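Local coordinates for sulfite reductase [ferredoxin] (Mycobacterium tuberculosis, PDB 1ZJ8), which probably catalyses the six-electron reduction of sulfite to sulfide with electrons from ferredoxin, using a siroheme and a [4Fe-4S] cluster, at residues A[289-294]-A[319-324]; A[549-552]-A[558-561]. All coordinates share one frame; numbering follows the deposited sequence.

Interaction 1. Residues A[289-294]-A[319-324]; sequences RDYGYR and ETEYLK
Two donors converge on Asp290 OD2: the phenol of Tyr322, reaching over from the neighbouring helix, and the guanidinium of Arg289, from the same helix. The Tyr322 OH to Asp290 OD2 hydrogen bond measures 2.4 Å, a doubtful length at this resolution. The carboxylate oxygen sits at the edge of the Tyr322 ring, with the two flat groups only 22° apart. Arg289 holds the same carboxylate side-on, in a salt bridge that uses one nitrogen for each oxygen. Arg289 NE lies 3.0 Å from Asp290 OD1, above the carboxylate plane, and Arg289 NH2 comes to Asp290 OD2 at 3.3 Å on the syn side, somewhat out of the plane. The carboxylate therefore has its rotation fixed by partners on both oxygens, and the nearby positive charge would be expected to favour its ionised form.

A second phenol–carboxylate pair lies alongside. Tyr291 OH donates at 2.6 Å to Glu321 OE1, which accepts through its syn lone pair; here ring and carboxylate are turned 65° apart. With CG anti to its carbonyl carbon (chi1 -51°) and the chain extended beyond, Glu321 carries its carboxylate out to the hydroxyl of Tyr291. Between the two bonds the tyrosines touch at their borders, Tyr291 CE1 lying 4.2 Å from Tyr322 CE1. The Tyr322 side chain also touches Ala283, Ser286 and Val287 of helix 277-291, and the Tyr291 ring meets Trp309. Reciprocal Tyr–carboxylate bonds thus join the final turns of helices 277-291 and 311-323, a surface helix-to-helix contact within the first of the two nitrite/sulfite reductase 4Fe-4S family regions.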
# COMPACT_ATOMS: atom_id res chain seq x y z
N ARG A 289 -3.92 -3.37 -20.66
CA ARG A 289 -4.99 -4.33 -20.98
C ARG A 289 -4.70 -5.05 -22.29
O ARG A 289 -4.81 -6.28 -22.38
CB ARG A 289 -6.35 -3.63 -21.06
CG ARG A 289 -7.54 -4.54 -21.48
CD ARG A 289 -8.77 -3.73 -21.93
NE ARG A 289 -8.37 -2.71 -22.89
CZ ARG A 289 -9.09 -1.65 -23.25
NH1 ARG A 289 -10.31 -1.45 -22.75
NH2 ARG A 289 -8.58 -0.79 -24.13
N ASP A 290 -4.28 -4.29 -23.31
CA ASP A 290 -4.15 -4.83 -24.66
C ASP A 290 -2.81 -5.57 -24.92
O ASP A 290 -2.78 -6.56 -25.67
CB ASP A 290 -4.41 -3.70 -25.68
CG ASP A 290 -5.84 -3.10 -25.57
OD1 ASP A 290 -6.78 -3.81 -25.16
OD2 ASP A 290 -6.05 -1.91 -25.90
N TYR A 291 -1.73 -5.13 -24.29
CA TYR A 291 -0.39 -5.69 -24.55
C TYR A 291 0.28 -6.37 -23.34
O TYR A 291 1.36 -6.96 -23.47
CB TYR A 291 0.54 -4.60 -25.07
CG TYR A 291 0.28 -4.11 -26.50
CD1 TYR A 291 -0.77 -3.22 -26.79
CD2 TYR A 291 1.12 -4.51 -27.56
CE1 TYR A 291 -0.98 -2.77 -28.10
CE2 TYR A 291 0.92 -4.06 -28.86
CZ TYR A 291 -0.13 -3.20 -29.12
OH TYR A 291 -0.32 -2.76 -30.41
N GLY A 292 -0.32 -6.27 -22.15
CA GLY A 292 0.19 -6.98 -20.98
C GLY A 292 0.08 -8.49 -21.13
O GLY A 292 -0.87 -8.99 -21.74
N TYR A 293 1.04 -9.21 -20.56
CA TYR A 293 1.08 -10.67 -20.66
C TYR A 293 -0.03 -11.32 -19.84
O TYR A 293 -0.36 -10.85 -18.76
CB TYR A 293 2.45 -11.17 -20.21
CG TYR A 293 3.62 -10.51 -20.90
CD1 TYR A 293 3.54 -10.11 -22.23
CD2 TYR A 293 4.82 -10.29 -20.24
CE1 TYR A 293 4.63 -9.50 -22.89
CE2 TYR A 293 5.93 -9.70 -20.89
CZ TYR A 293 5.82 -9.31 -22.22
OH TYR A 293 6.88 -8.71 -22.87
N ARG A 294 -0.64 -12.39 -20.38
CA ARG A 294 -1.76 -13.08 -19.72
C ARG A 294 -1.58 -14.61 -19.76
O ARG A 294 -2.56 -15.38 -19.83
CB ARG A 294 -3.11 -12.65 -20.34
CG ARG A 294 -3.32 -11.12 -20.43
CD ARG A 294 -4.58 -10.72 -21.19
NE ARG A 294 -5.74 -10.62 -20.31
CZ ARG A 294 -6.46 -9.51 -20.09
NH1 ARG A 294 -6.17 -8.36 -20.70
NH2 ARG A 294 -7.51 -9.57 -19.27
N GLU A 319 1.48 6.95 -27.57
CA GLU A 319 1.17 8.14 -28.39
C GLU A 319 0.51 7.84 -29.73
O GLU A 319 -0.36 8.59 -30.15
CB GLU A 319 2.44 8.95 -28.66
CG GLU A 319 2.99 9.60 -27.44
CD GLU A 319 4.39 10.09 -27.66
OE1 GLU A 319 4.98 9.74 -28.70
OE2 GLU A 319 4.91 10.83 -26.79
N THR A 320 0.93 6.77 -30.41
CA THR A 320 0.45 6.52 -31.77
C THR A 320 -0.79 5.63 -31.84
O THR A 320 -1.65 5.85 -32.69
CB THR A 320 1.54 5.93 -32.67
OG1 THR A 320 1.98 4.67 -32.13
CG2 THR A 320 2.71 6.92 -32.78
N GLU A 321 -0.90 4.65 -30.96
CA GLU A 321 -2.05 3.76 -31.02
C GLU A 321 -3.21 4.23 -30.16
O GLU A 321 -4.35 4.00 -30.52
CB GLU A 321 -1.63 2.33 -30.64
CG GLU A 321 -0.42 1.84 -31.43
CD GLU A 321 -0.16 0.36 -31.25
OE1 GLU A 321 -1.12 -0.37 -30.92
OE2 GLU A 321 1.01 -0.06 -31.45
N TYR A 322 -2.93 4.88 -29.03
CA TYR A 322 -4.01 5.22 -28.06
C TYR A 322 -4.32 6.74 -27.95
O TYR A 322 -5.49 7.12 -28.04
CB TYR A 322 -3.72 4.57 -26.69
CG TYR A 322 -3.84 3.06 -26.76
CD1 TYR A 322 -2.76 2.28 -27.15
CD2 TYR A 322 -5.05 2.42 -26.48
CE1 TYR A 322 -2.86 0.90 -27.24
CE2 TYR A 322 -5.18 1.03 -26.57
CZ TYR A 322 -4.08 0.28 -26.95
OH TYR A 322 -4.17 -1.08 -27.04
N LEU A 323 -3.31 7.60 -27.77
CA LEU A 323 -3.56 9.05 -27.66
C LEU A 323 -3.76 9.70 -29.03
O LEU A 323 -4.41 10.75 -29.12
CB LEU A 323 -2.41 9.77 -26.95
CG LEU A 323 -2.22 9.50 -25.45
CD1 LEU A 323 -0.93 10.14 -24.95
CD2 LEU A 323 -3.40 9.98 -24.62
N LYS A 324 -3.19 9.09 -30.07
CA LYS A 324 -3.09 9.69 -31.40
C LYS A 324 -2.43 11.07 -31.35
O LYS A 324 -2.78 11.94 -32.14
CB LYS A 324 -4.45 9.80 -32.08
CG LYS A 324 -5.37 8.60 -31.92
CD LYS A 324 -4.82 7.33 -32.57
CE LYS A 324 -5.96 6.39 -33.00
NZ LYS A 324 -7.00 6.21 -31.95

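Interaction 2. Residues A[549-552]-A[558-561]; sequences EGER and IRAE
Glu551 and Arg559 form a salt bridge that spans a single short helix, 553-559, joining the residue just ahead of its N-cap, Arg552, to the helix's far end. At its centre Glu551 OE1 lies 2.8 Å from Arg559 NH2. The carboxylate meets the two terminal nitrogens of the arginine rather than NE. The side chains arrive from opposite directions, and the planes of carboxylate and guanidinium are only 16° apart, but Glu551 OE1 lies oblique to the guanidinium, neither squarely over its face nor at its edge.

The side-chain torsions set up the meeting. Glu551 comes to it with a fully extended chain, CG lying anti to the backbone N (chi1 -163°). Arg559 instead has CG between its backbone N and carbonyl carbon (chi1 58°), and a bend at the next torsion sends the guanidinium back toward the loop. The pairing would be expected to offset the charge of the buried Glu551 with that of a surface arginine, so that a carboxylate withdrawn from solvent has its counter-ion supplied from the exposed side of the contact.

The next shell belongs to the loop that follows helix 532-545. Arg547 NH2 donates to the carbonyl oxygen of Glu551, pinning the backbone from which the carboxylate extends, and Arg559 packs on Ser548. Ser548 N adds a weak hydrogen bond to Glu551 OE1, the oxygen already paired with Arg559 NH2, while Glu551 OE2 lies 2.9 Å from Arg559 NH1.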
# COMPACT_ATOMS: atom_id res chain seq x y z
N GLU A 549 30.42 10.41 10.33
CA GLU A 549 29.70 11.51 10.95
C GLU A 549 28.73 12.13 9.94
O GLU A 549 29.13 12.58 8.87
CB GLU A 549 30.70 12.54 11.50
CG GLU A 549 31.75 11.95 12.51
CD GLU A 549 32.93 11.17 11.86
OE1 GLU A 549 33.13 11.22 10.61
OE2 GLU A 549 33.67 10.49 12.62
N GLY A 550 27.44 12.12 10.30
CA GLY A 550 26.37 12.58 9.42
C GLY A 550 25.91 11.54 8.41
O GLY A 550 25.12 11.85 7.51
N GLU A 551 26.39 10.30 8.55
CA GLU A 551 26.16 9.27 7.54
C GLU A 551 24.81 8.59 7.72
O GLU A 551 24.43 8.24 8.83
CB GLU A 551 27.26 8.20 7.57
CG GLU A 551 27.29 7.35 6.30
CD GLU A 551 28.23 6.17 6.38
OE1 GLU A 551 28.65 5.80 7.50
OE2 GLU A 551 28.55 5.59 5.31
N ARG A 552 24.11 8.37 6.62
CA ARG A 552 22.86 7.61 6.65
C ARG A 552 23.13 6.10 6.75
O ARG A 552 24.19 5.62 6.38
CB ARG A 552 21.98 7.93 5.43
CG ARG A 552 21.11 9.19 5.61
CD ARG A 552 20.55 9.73 4.29
NE ARG A 552 20.14 8.65 3.37
CZ ARG A 552 20.64 8.43 2.14
NH1 ARG A 552 21.59 9.22 1.63
NH2 ARG A 552 20.18 7.40 1.41
N ILE A 558 26.99 0.05 2.65
CA ILE A 558 27.89 -0.20 1.54
C ILE A 558 29.18 -0.89 2.02
O ILE A 558 29.63 -1.85 1.39
CB ILE A 558 28.22 1.09 0.71
CG1 ILE A 558 29.16 2.05 1.52
CG2 ILE A 558 26.90 1.70 0.17
CD1 ILE A 558 29.10 3.57 1.12
N ARG A 559 29.73 -0.46 3.16
CA ARG A 559 31.13 -0.76 3.47
C ARG A 559 31.42 -1.65 4.69
O ARG A 559 32.39 -2.41 4.66
CB ARG A 559 31.91 0.55 3.58
CG ARG A 559 31.38 1.52 4.62
CD ARG A 559 32.52 2.29 5.20
NE ARG A 559 32.14 3.06 6.37
CZ ARG A 559 31.60 4.28 6.35
NH1 ARG A 559 31.35 4.89 5.19
NH2 ARG A 559 31.31 4.88 7.50
N ALA A 560 30.64 -1.56 5.75
CA ALA A 560 30.97 -2.33 6.95
C ALA A 560 31.12 -3.83 6.64
O ALA A 560 30.51 -4.35 5.70
CB ALA A 560 29.94 -2.09 8.03
N GLU A 561 31.94 -4.51 7.41
CA GLU A 561 32.19 -5.93 7.18
C GLU A 561 30.89 -6.71 7.32
O GLU A 561 29.99 -6.32 8.06
CB GLU A 561 33.25 -6.45 8.14
CG GLU A 561 34.61 -5.73 8.02
CD GLU A 561 35.45 -5.85 9.28
OE1 GLU A 561 34.89 -5.81 10.40
OE2 GLU A 561 36.69 -5.98 9.15

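Overall arrangement
Both contacts lie far from the protein's centre and away from the siroheme and the cluster, with centres about 45 Å apart and no touch between them. Interaction 1 is a surface contact with none of its touching residues buried; interaction 2 is partly buried, pairing a buried Glu551 with an exposed Arg559. They sit in different copies of the 4Fe-4S family region, the cluster-binding cysteines belonging to that of interaction 2. Interaction 1 ties two separate helices through phenols bonded to carboxylates, its arginine bracing an aspartate from the same helix. Interaction 2 is more local, linking one short helix to the loop that precedes it by direct charge pairing.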